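Local coordinates for capsid Protein (Unidentified, PDB 4DMI) that probably serves as a structural subunit of a phage capsid, assembling into a pentamer of identical chains, at residues Phe69-Ala79 / Leu148-Val159; Pro82-Ser93 / Ser131-Leu142. All blocks are in the same frame, centred on the assembly; numbering follows the deposited sequence. Where two conformers were deposited one is given.

Contact 1 (Phe69-Ala79 / Leu148-Val159); sequences FDVENTTTTIA and LQARSNNAEVRV. With NA (sodium ion), chain H.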
loop_
_atom_site.group_PDB
_atom_site.type_symbol
_atom_site.label_atom_id
_atom_site.label_comp_id
_atom_site.label_asym_id
_atom_site.label_seq_id
_atom_site.Cartn_x
_atom_site.Cartn_y
_atom_site.Cartn_z
ATOM N N PHE B 69 -23.408 8.057 0.982
ATOM C CA PHE B 69 -24.177 8.427 -0.205
ATOM C C PHE B 69 -24.586 7.201 -1.030
ATOM O O PHE B 69 -23.885 6.186 -1.063
ATOM C CB PHE B 69 -23.455 9.487 -1.069
ATOM C CG PHE B 69 -22.032 9.133 -1.415
ATOM C CD1 PHE B 69 -20.991 9.464 -0.551
ATOM C CD2 PHE B 69 -21.739 8.446 -2.584
ATOM C CE1 PHE B 69 -19.676 9.124 -0.851
ATOM C CE2 PHE B 69 -20.423 8.110 -2.909
ATOM C CZ PHE B 69 -19.392 8.439 -2.038
ATOM N N ASP B 70 -25.751 7.324 -1.667
ATOM C CA ASP B 70 -26.338 6.294 -2.507
ATOM C C ASP B 70 -27.176 7.073 -3.516
ATOM O O ASP B 70 -28.329 7.429 -3.256
ATOM C CB ASP B 70 -27.196 5.349 -1.655
ATOM C CG ASP B 70 -27.721 4.149 -2.435
ATOM O OD1 ASP B 70 -27.557 4.107 -3.670
ATOM O OD2 ASP B 70 -28.327 3.257 -1.801
ATOM N N VAL B 71 -26.561 7.371 -4.655
ATOM C CA VAL B 71 -27.067 8.385 -5.567
ATOM C C VAL B 71 -27.612 7.798 -6.860
ATOM O O VAL B 71 -26.914 7.058 -7.554
ATOM C CB VAL B 71 -25.943 9.394 -5.893
ATOM C CG1 VAL B 71 -26.442 10.515 -6.812
ATOM C CG2 VAL B 71 -25.344 9.946 -4.599
ATOM N N GLU B 72 -28.859 8.138 -7.178
ATOM C CA GLU B 72 -29.553 7.604 -8.350
ATOM C C GLU B 72 -30.372 8.727 -8.976
ATOM O O GLU B 72 -31.211 9.338 -8.304
ATOM C CB GLU B 72 -30.485 6.459 -7.929
ATOM C CG GLU B 72 -31.192 5.744 -9.078
ATOM C CD GLU B 72 -32.445 4.996 -8.626
ATOM O OE1 GLU B 72 -33.296 5.618 -7.952
ATOM O OE2 GLU B 72 -32.577 3.789 -8.936
ATOM N N ASN B 73 -30.111 9.016 -10.251
ATOM C CA ASN B 73 -30.882 10.000 -11.017
ATOM C C ASN B 73 -30.937 11.376 -10.334
ATOM O O ASN B 73 -31.989 12.030 -10.282
ATOM C CB ASN B 73 -32.287 9.468 -11.309
ATOM C CG ASN B 73 -32.940 10.147 -12.502
ATOM O OD1 ASN B 73 -32.271 10.744 -13.348
ATOM N ND2 ASN B 73 -34.260 10.050 -12.575
ATOM N N THR B 74 -29.793 11.807 -9.808
ATOM C CA THR B 74 -29.670 13.123 -9.187
ATOM C C THR B 74 -28.196 13.475 -9.010
ATOM O O THR B 74 -27.317 12.637 -9.218
ATOM C CB THR B 74 -30.400 13.178 -7.820
ATOM O OG1 THR B 74 -30.543 14.544 -7.396
ATOM C CG2 THR B 74 -29.646 12.375 -6.764
ATOM N N THR B 75 -27.929 14.725 -8.661
ATOM C CA THR B 75 -26.586 15.145 -8.303
ATOM C C THR B 75 -26.570 15.464 -6.823
ATOM O O THR B 75 -27.368 16.283 -6.355
ATOM C CB THR B 75 -26.157 16.393 -9.087
ATOM O OG1 THR B 75 -26.237 16.124 -10.494
ATOM C CG2 THR B 75 -24.732 16.781 -8.716
ATOM N N THR B 76 -25.659 14.829 -6.093
ATOM C CA THR B 76 -25.621 14.939 -4.643
ATOM C C THR B 76 -24.264 15.420 -4.152
ATOM O O THR B 76 -23.240 14.827 -4.448
ATOM C CB THR B 76 -25.986 13.601 -3.992
ATOM O OG1 THR B 76 -27.356 13.305 -4.289
ATOM C CG2 THR B 76 -25.800 13.658 -2.476
ATOM N N THR B 77 -24.261 16.514 -3.401
ATOM C CA THR B 77 -23.024 17.009 -2.810
ATOM C C THR B 77 -22.470 16.109 -1.717
ATOM O O THR B 77 -23.191 15.688 -0.810
ATOM C CB THR B 77 -23.219 18.430 -2.279
ATOM O OG1 THR B 77 -23.511 19.286 -3.386
ATOM C CG2 THR B 77 -21.962 18.926 -1.581
ATOM N N ILE B 78 -21.180 15.807 -1.814
ATOM C CA ILE B 78 -20.477 15.086 -0.766
ATOM C C ILE B 78 -19.821 16.072 0.191
ATOM O O ILE B 78 -19.944 15.943 1.415
ATOM C CB ILE B 78 -19.441 14.124 -1.376
ATOM C CG1 ILE B 78 -20.169 13.100 -2.242
ATOM C CG2 ILE B 78 -18.588 13.478 -0.273
ATOM C CD1 ILE B 78 -19.246 12.243 -3.098
ATOM N N ALA B 79 -19.136 17.071 -0.356
ATOM C CA ALA B 79 -18.616 18.151 0.470
ATOM C C ALA B 79 -18.492 19.385 -0.384
ATOM O O ALA B 79 -18.274 19.280 -1.592
ATOM C CB ALA B 79 -17.277 17.784 1.061
ATOM N N LEU B 148 -17.273 18.692 -4.187
ATOM C CA LEU B 148 -17.075 17.285 -4.519
ATOM C C LEU B 148 -18.461 16.663 -4.534
ATOM O O LEU B 148 -19.225 16.821 -3.571
ATOM C CB LEU B 148 -16.208 16.609 -3.461
ATOM C CG LEU B 148 -16.039 15.092 -3.530
ATOM C CD1 LEU B 148 -15.262 14.680 -4.776
ATOM C CD2 LEU B 148 -15.355 14.618 -2.261
ATOM N N GLN B 149 -18.803 15.972 -5.617
ATOM C CA GLN B 149 -20.164 15.453 -5.774
ATOM C C GLN B 149 -20.239 14.086 -6.448
ATOM O O GLN B 149 -19.316 13.653 -7.140
ATOM C CB GLN B 149 -21.029 16.476 -6.535
ATOM C CG GLN B 149 -20.593 16.671 -7.987
ATOM C CD GLN B 149 -21.263 17.856 -8.677
ATOM O OE1 GLN B 149 -21.777 18.770 -8.028
ATOM N NE2 GLN B 149 -21.268 17.834 -10.005
ATOM N N ALA B 150 -21.347 13.399 -6.203
ATOM C CA ALA B 150 -21.672 12.149 -6.880
ATOM C C ALA B 150 -22.831 12.468 -7.807
ATOM O O ALA B 150 -23.786 13.142 -7.413
ATOM C CB ALA B 150 -22.083 11.114 -5.871
ATOM N N ARG B 151 -22.765 11.986 -9.036
ATOM C CA ARG B 151 -23.825 12.264 -9.990
ATOM C C ARG B 151 -24.202 11.023 -10.788
ATOM O O ARG B 151 -23.337 10.351 -11.360
ATOM C CB ARG B 151 -23.402 13.392 -10.936
ATOM C CG ARG B 151 -24.450 13.744 -11.979
ATOM C CD ARG B 151 -24.071 15.009 -12.734
ATOM N NE ARG B 151 -22.837 14.848 -13.502
ATOM C CZ ARG B 151 -22.792 14.451 -14.770
ATOM N NH1 ARG B 151 -23.912 14.164 -15.424
ATOM N NH2 ARG B 151 -21.628 14.347 -15.386
ATOM N N SER B 152 -25.496 10.719 -10.801
ATOM C CA SER B 152 -26.081 9.710 -11.675
ATOM C C SER B 152 -27.150 10.384 -12.516
ATOM O O SER B 152 -28.001 11.105 -11.977
ATOM C CB SER B 152 -26.730 8.598 -10.856
ATOM O OG SER B 152 -27.723 7.936 -11.630
ATOM N N ASN B 153 -27.123 10.176 -13.830
ATOM C CA ASN B 153 -28.075 10.867 -14.707
ATOM C C ASN B 153 -29.269 10.009 -15.096
ATOM O O ASN B 153 -30.059 10.393 -15.960
ATOM C CB ASN B 153 -27.382 11.375 -15.976
ATOM C CG ASN B 153 -27.092 10.261 -16.971
ATOM O OD1 ASN B 153 -27.102 9.079 -16.623
ATOM N ND2 ASN B 153 -26.842 10.637 -18.219
ATOM N N ASN B 154 -29.397 8.855 -14.455
ATOM C CA ASN B 154 -30.335 7.822 -14.897
ATOM C C ASN B 154 -30.716 6.899 -13.746
ATOM O O ASN B 154 -29.862 6.538 -12.928
ATOM C CB ASN B 154 -29.677 7.003 -16.017
ATOM C CG ASN B 154 -30.651 6.080 -16.730
ATOM O OD1 ASN B 154 -31.086 5.067 -16.182
ATOM N ND2 ASN B 154 -30.978 6.415 -17.972
ATOM N N ALA B 155 -31.985 6.496 -13.688
ATOM C CA ALA B 155 -32.457 5.629 -12.611
ATOM C C ALA B 155 -31.777 4.262 -12.588
ATOM O O ALA B 155 -31.834 3.557 -11.581
ATOM C CB ALA B 155 -33.970 5.457 -12.694
ATOM N N GLU B 156 -31.127 3.889 -13.687
ATOM C CA GLU B 156 -30.496 2.571 -13.792
ATOM C C GLU B 156 -29.085 2.473 -13.229
ATOM O O GLU B 156 -28.567 1.375 -13.093
ATOM C CB GLU B 156 -30.483 2.083 -15.246
ATOM C CG GLU B 156 -31.874 1.828 -15.837
ATOM C CD GLU B 156 -31.811 1.261 -17.241
ATOM O OE1 GLU B 156 -30.692 1.141 -17.784
ATOM O OE2 GLU B 156 -32.879 0.940 -17.802
ATOM N N VAL B 157 -28.449 3.602 -12.926
ATOM C CA VAL B 157 -27.073 3.557 -12.436
ATOM C C VAL B 157 -26.908 4.310 -11.124
ATOM O O VAL B 157 -27.600 5.299 -10.881
ATOM C CB VAL B 157 -26.061 4.097 -13.478
ATOM C CG1 VAL B 157 -25.991 3.174 -14.668
ATOM C CG2 VAL B 157 -26.403 5.529 -13.919
ATOM N N ARG B 158 -25.989 3.844 -10.280
ATOM C CA ARG B 158 -25.794 4.453 -8.968
ATOM C C ARG B 158 -24.344 4.800 -8.647
ATOM O O ARG B 158 -23.399 4.239 -9.224
ATOM C CB ARG B 158 -26.371 3.555 -7.856
ATOM C CG ARG B 158 -27.884 3.435 -7.903
ATOM C CD ARG B 158 -28.450 2.771 -6.663
ATOM N NE ARG B 158 -29.908 2.697 -6.762
ATOM C CZ ARG B 158 -30.757 3.216 -5.880
ATOM N NH1 ARG B 158 -30.309 3.825 -4.790
ATOM N NH2 ARG B 158 -32.060 3.100 -6.078
ATOM N N VAL B 159 -24.177 5.745 -7.732
ATOM C CA VAL B 159 -22.884 6.050 -7.136
ATOM C C VAL B 159 -23.058 5.830 -5.646
ATOM O O VAL B 159 -23.882 6.503 -5.014
ATOM C CB VAL B 159 -22.455 7.511 -7.392
ATOM C CG1 VAL B 159 -21.096 7.794 -6.738
ATOM C CG2 VAL B 159 -22.406 7.801 -8.891
HETATM NA NA NA H . -33.015 2.226 -10.132
HETATM O O HOH W 1 -32.952 10.747 -15.954
HETATM O O HOH W 2 -23.860 18.830 -6.118
HETATM O O HOH W 3 -33.981 1.270 -11.910
HETATM O O HOH W 4 -35.089 3.285 -10.273
#

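Contact 2 (Pro82-Ser93 / Ser131-Leu142); sequences PGFYKVVGNLSS and SVPVPFDLMVKL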
loop_
_atom_site.group_PDB
_atom_site.type_symbol
_atom_site.label_atom_id
_atom_site.label_comp_id
_atom_site.label_asym_id
_atom_site.label_seq_id
_atom_site.Cartn_x
_atom_site.Cartn_y
_atom_site.Cartn_z
ATOM N N PRO B 82 -13.816 23.885 2.310
ATOM C CA PRO B 82 -12.407 23.521 2.118
ATOM C C PRO B 82 -11.919 22.452 3.084
ATOM O O PRO B 82 -12.351 22.390 4.246
ATOM C CB PRO B 82 -11.662 24.839 2.371
ATOM C CG PRO B 82 -12.671 25.904 2.062
ATOM C CD PRO B 82 -13.968 25.327 2.576
ATOM N N GLY B 83 -11.020 21.605 2.598
ATOM C CA GLY B 83 -10.425 20.577 3.428
ATOM C C GLY B 83 -9.983 19.379 2.618
ATOM O O GLY B 83 -10.125 19.356 1.389
ATOM N N PHE B 84 -9.444 18.380 3.309
ATOM C CA PHE B 84 -9.055 17.118 2.679
ATOM C C PHE B 84 -10.092 16.060 3.007
ATOM O O PHE B 84 -10.464 15.887 4.170
ATOM C CB PHE B 84 -7.686 16.650 3.194
ATOM C CG PHE B 84 -6.532 17.522 2.772
ATOM C CD1 PHE B 84 -6.231 18.679 3.472
ATOM C CD2 PHE B 84 -5.722 17.155 1.698
ATOM C CE1 PHE B 84 -5.155 19.489 3.085
ATOM C CE2 PHE B 84 -4.652 17.955 1.316
ATOM C CZ PHE B 84 -4.369 19.121 2.016
ATOM N N TYR B 85 -10.526 15.327 1.990
ATOM C CA TYR B 85 -11.577 14.330 2.140
ATOM C C TYR B 85 -11.165 13.000 1.554
ATOM O O TYR B 85 -10.661 12.939 0.432
ATOM C CB TYR B 85 -12.857 14.807 1.442
ATOM C CG TYR B 85 -13.435 16.080 2.021
ATOM C CD1 TYR B 85 -12.985 17.324 1.588
ATOM C CD2 TYR B 85 -14.420 16.041 2.997
ATOM C CE1 TYR B 85 -13.508 18.501 2.109
ATOM C CE2 TYR B 85 -14.949 17.220 3.532
ATOM C CZ TYR B 85 -14.484 18.438 3.080
ATOM O OH TYR B 85 -14.990 19.615 3.582
ATOM N N LYS B 86 -11.391 11.925 2.303
ATOM C CA LYS B 86 -11.244 10.577 1.770
ATOM C C LYS B 86 -12.617 10.172 1.265
ATOM O O LYS B 86 -13.615 10.366 1.935
ATOM C CB LYS B 86 -10.780 9.615 2.861
ATOM C CG LYS B 86 -10.908 8.146 2.475
ATOM C CD LYS B 86 -10.346 7.243 3.574
ATOM C CE LYS B 86 -10.322 5.797 3.117
ATOM N NZ LYS B 86 -9.552 4.923 4.037
ATOM N N VAL B 87 -12.683 9.642 0.036
ATOM C CA VAL B 87 -13.952 9.202 -0.533
ATOM C C VAL B 87 -13.765 7.861 -1.231
ATOM O O VAL B 87 -12.899 7.706 -2.096
ATOM C CB VAL B 87 -14.554 10.271 -1.494
ATOM C CG1 VAL B 87 -13.561 10.677 -2.569
ATOM C CG2 VAL B 87 -15.841 9.767 -2.111
ATOM N N VAL B 88 -14.554 6.880 -0.809
ATOM C CA VAL B 88 -14.405 5.510 -1.273
ATOM C C VAL B 88 -15.763 4.920 -1.589
ATOM O O VAL B 88 -16.758 5.218 -0.936
ATOM C CB VAL B 88 -13.697 4.630 -0.226
ATOM C CG1 VAL B 88 -12.311 5.120 0.024
ATOM C CG2 VAL B 88 -14.455 4.620 1.073
ATOM N N GLY B 89 -15.809 4.066 -2.599
ATOM C CA GLY B 89 -17.080 3.507 -3.014
ATOM C C GLY B 89 -17.048 2.862 -4.373
ATOM O O GLY B 89 -15.985 2.433 -4.824
ATOM N N ASN B 90 -18.216 2.778 -5.006
ATOM C CA ASN B 90 -18.363 2.095 -6.297
ATOM C C ASN B 90 -19.332 2.806 -7.218
ATOM O O ASN B 90 -20.245 3.518 -6.773
ATOM C CB ASN B 90 -18.845 0.645 -6.119
ATOM C CG ASN B 90 -17.807 -0.251 -5.476
ATOM O OD1 ASN B 90 -16.823 -0.640 -6.104
ATOM N ND2 ASN B 90 -18.027 -0.590 -4.203
ATOM N N LEU B 91 -19.127 2.594 -8.514
ATOM C CA LEU B 91 -20.051 3.051 -9.544
ATOM C C LEU B 91 -20.624 1.845 -10.261
ATOM O O LEU B 91 -19.960 0.809 -10.392
ATOM C CB LEU B 91 -19.292 3.866 -10.594
ATOM C CG LEU B 91 -18.283 4.908 -10.113
ATOM C CD1 LEU B 91 -17.459 5.414 -11.299
ATOM C CD2 LEU B 91 -19.019 6.061 -9.435
ATOM N N SER B 92 -21.826 1.979 -10.802
ATOM C CA SER B 92 -22.376 0.959 -11.692
ATOM C C SER B 92 -21.696 0.981 -13.054
ATOM O O SER B 92 -21.882 1.935 -13.804
ATOM C CB SER B 92 -23.859 1.246 -11.952
ATOM O OG SER B 92 -24.628 1.290 -10.757
ATOM N N SER B 93 -20.961 -0.069 -13.419
ATOM C CA SER B 93 -20.354 -0.048 -14.751
ATOM C C SER B 93 -21.389 -0.065 -15.855
ATOM O O SER B 93 -22.463 -0.664 -15.733
ATOM C CB SER B 93 -19.354 -1.194 -14.968
ATOM O OG SER B 93 -20.019 -2.419 -15.273
ATOM N N SER B 131 -22.682 -6.019 -15.908
ATOM C CA SER B 131 -22.132 -4.896 -15.176
ATOM C C SER B 131 -21.500 -5.352 -13.861
ATOM O O SER B 131 -21.945 -6.326 -13.233
ATOM C CB SER B 131 -23.262 -3.893 -14.910
ATOM O OG SER B 131 -22.898 -2.835 -14.033
ATOM N N VAL B 132 -20.453 -4.635 -13.460
ATOM C CA VAL B 132 -19.725 -4.865 -12.215
ATOM C C VAL B 132 -19.558 -3.531 -11.501
ATOM O O VAL B 132 -19.656 -2.467 -12.127
ATOM C CB VAL B 132 -18.324 -5.487 -12.472
ATOM C CG1 VAL B 132 -18.463 -6.895 -13.034
ATOM C CG2 VAL B 132 -17.483 -4.599 -13.414
ATOM N N PRO B 133 -19.307 -3.560 -10.185
ATOM C CA PRO B 133 -18.920 -2.306 -9.535
ATOM C C PRO B 133 -17.590 -1.782 -10.085
ATOM O O PRO B 133 -16.691 -2.570 -10.423
ATOM C CB PRO B 133 -18.736 -2.713 -8.063
ATOM C CG PRO B 133 -18.475 -4.211 -8.093
ATOM C CD PRO B 133 -19.307 -4.705 -9.254
ATOM N N VAL B 134 -17.483 -0.464 -10.209
ATOM C CA VAL B 134 -16.211 0.170 -10.541
ATOM C C VAL B 134 -15.742 0.900 -9.289
ATOM O O VAL B 134 -16.314 1.917 -8.897
ATOM C CB VAL B 134 -16.365 1.177 -11.688
ATOM C CG1 VAL B 134 -15.000 1.763 -12.083
ATOM C CG2 VAL B 134 -17.044 0.528 -12.897
ATOM N N PRO B 135 -14.723 0.364 -8.620
ATOM C CA PRO B 135 -14.343 0.985 -7.344
ATOM C C PRO B 135 -13.532 2.261 -7.479
ATOM O O PRO B 135 -12.835 2.506 -8.473
ATOM C CB PRO B 135 -13.502 -0.107 -6.662
ATOM C CG PRO B 135 -12.953 -0.937 -7.828
ATOM C CD PRO B 135 -14.062 -0.931 -8.848
ATOM N N PHE B 136 -13.645 3.099 -6.457
ATOM C CA PHE B 136 -12.772 4.262 -6.334
ATOM C C PHE B 136 -12.363 4.427 -4.878
ATOM O O PHE B 136 -13.098 4.025 -3.961
ATOM C CB PHE B 136 -13.430 5.543 -6.888
ATOM C CG PHE B 136 -14.764 5.854 -6.261
ATOM C CD1 PHE B 136 -14.837 6.542 -5.057
ATOM C CD2 PHE B 136 -15.943 5.421 -6.862
ATOM C CE1 PHE B 136 -16.074 6.805 -4.466
ATOM C CE2 PHE B 136 -17.181 5.684 -6.283
ATOM C CZ PHE B 136 -17.243 6.373 -5.083
ATOM N N ASP B 137 -11.189 5.018 -4.668
ATOM C CA ASP B 137 -10.650 5.282 -3.336
ATOM C C ASP B 137 -9.714 6.476 -3.493
ATOM O O ASP B 137 -8.558 6.336 -3.910
ATOM C CB ASP B 137 -9.923 4.038 -2.790
ATOM C CG ASP B 137 -9.496 4.184 -1.338
ATOM O OD1 ASP B 137 -9.399 5.324 -0.835
ATOM O OD2 ASP B 137 -9.255 3.143 -0.692
ATOM N N LEU B 138 -10.241 7.653 -3.168
ATOM C CA LEU B 138 -9.627 8.924 -3.512
ATOM C C LEU B 138 -9.355 9.783 -2.287
ATOM O O LEU B 138 -10.086 9.730 -1.292
ATOM C CB LEU B 138 -10.570 9.698 -4.435
ATOM C CG LEU B 138 -10.881 9.080 -5.797
ATOM C CD1 LEU B 138 -12.223 9.564 -6.319
ATOM C CD2 LEU B 138 -9.792 9.493 -6.758
ATOM N N MET B 139 -8.283 10.558 -2.365
ATOM C CA MET B 139 -8.078 11.677 -1.467
ATOM C C MET B 139 -8.224 12.941 -2.286
ATOM O O MET B 139 -7.497 13.157 -3.280
ATOM C CB MET B 139 -6.693 11.640 -0.824
ATOM C CG MET B 139 -6.406 12.798 0.146
ATOM S SD MET B 139 -7.354 12.703 1.687
ATOM C CE MET B 139 -7.333 10.920 1.898
ATOM N N VAL B 140 -9.155 13.794 -1.866
ATOM C CA VAL B 140 -9.474 15.026 -2.580
ATOM C C VAL B 140 -9.311 16.223 -1.663
ATOM O O VAL B 140 -9.787 16.216 -0.524
ATOM C CB VAL B 140 -10.927 15.002 -3.082
ATOM C CG1 VAL B 140 -11.285 16.309 -3.790
ATOM C CG2 VAL B 140 -11.143 13.814 -4.006
ATOM N N LYS B 141 -8.627 17.254 -2.150
ATOM C CA LYS B 141 -8.553 18.520 -1.430
ATOM C C LYS B 141 -9.441 19.537 -2.124
ATOM O O LYS B 141 -9.312 19.763 -3.327
ATOM C CB LYS B 141 -7.118 19.055 -1.369
ATOM C CG LYS B 141 -6.964 20.347 -0.552
ATOM C CD LYS B 141 -5.612 21.020 -0.835
ATOM C CE LYS B 141 -5.460 22.303 -0.035
ATOM N NZ LYS B 141 -4.138 22.939 -0.301
ATOM N N LEU B 142 -10.335 20.150 -1.352
ATOM C CA LEU B 142 -11.179 21.241 -1.828
ATOM C C LEU B 142 -10.657 22.561 -1.287
ATOM O O LEU B 142 -10.282 22.658 -0.112
ATOM C CB LEU B 142 -12.617 21.056 -1.330
ATOM C CG LEU B 142 -13.341 19.774 -1.729
ATOM C CD1 LEU B 142 -14.755 19.818 -1.173
ATOM C CD2 LEU B 142 -13.350 19.610 -3.253
HETATM O O HOH W 5 -9.973 2.626 2.035
#

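Contact 1 (Phe69-Ala79 / Leu148-Val159)
Glu72 reaches across to the 154-157 turn, where its OE2 binds the sodium ion at 2.0 Å and the carbonyl O of Ala155 binds it at 2.3 Å. The two oxygens sit side by side because the cation draws both in; two waters and Glu96 of the second subunit also bind the metal.

The other charges gather on Arg158. Its NH1 points in the guanidinium plane at Asp70 OD1 (3.0 Å), meeting that oxygen from above the carboxylate plane; OD1 also takes a bond from Gln160. Glu72 instead lies over a guanidinium face; its OE1 is well out of that plane with no N-H aimed at it, and pairs with NH2 by charge alone. NE of Arg158 turns to Glu96 of the second subunit.

Backbone pairing is antiparallel in both strand pairs. Val71 and Val159 exchange two bonds, as do Thr76 and Ala150. Near the far end a classic bulge sets Ile78 and Ala79 against Leu148, whose O accepts from both amides. Ser152 OG accepts from Asn73 N at 3.0 Å, where the first segment passes between strands, and donates to Val157 O, closing the 154-157 turn.

On the face carrying Val71, Ala150 and Val159, apolar groups meet: Val71 CG2 lies 3.7 Å from Ala150 CB, which also touches Ile78 CD1, and Phe69 CE2 rests 3.9 Å from Val159 CG1.

Backbone bonds and apolar packing thus hold the strand pairs together, while the carboxylates at one edge probably depend on sodium and Arg158 to offset their charge, making this edge a cation-bridged subunit interface.

Contact 2 (Pro82-Ser93 / Ser131-Leu142)
Phe136 lies flat against the backbone of Gly89 in a closely packed part of the contact. With CG set between N and the carbonyl carbon (chi1 56°), the ring turns across onto the partner strand, bringing Gly89 CA 3.9 Å from the ring centroid in a CH-pi contact. Val87 CG2 and Leu91 CD2 touch the ring at CE1 and CE2, and on the same side of the sheet Tyr85 CE1 meets Leu142 CD1 at 3.7 Å. Ile104 and Ala116 pack on Phe136 from within the chain.

The looser side is at Lys86 and Asp137, which keep their charged ends apart while a water joins NZ to OD2. Farther along that face the packing closes again: the aliphatic chain of Lys141 runs over the buried ring of Phe84, its CG 3.9 Å from the centroid, and its NZ bonds to Pro176 of the third subunit. At the opposite end two buried serines finish the pairing. Ser131 OG donates to Ser93 O at 2.8 Å and also bonds to Ser122 of the second subunit; Ser93 OG accepts from Val132 N.

Paired bonds repeat from Gly83-Leu142 to Leu91-Val134, a long, regular antiparallel strand pair within a mixed, curled beta sheet.

The centres of contacts 1 and 2 are about 12 Å apart, and the two contacts touch. Along the chain contact 2 is nested inside contact 1: strand 74-77 leads into strand 83-95, and strand 133-142 into strand 147-152. Strand 158-167 joins them, pairing with 67-72 in contact 1 and with 83-95 in contact 2. Ser92 OG reaches Arg158 N at 2.9 Å, a probable hydrogen bond, while Ala79 packs on Tyr85 and Leu142 beside the corner at Ile78. Both contacts reach the second subunit, contact 1 through the sodium site, so one continuous beta domain carries interfaces of the pentamer.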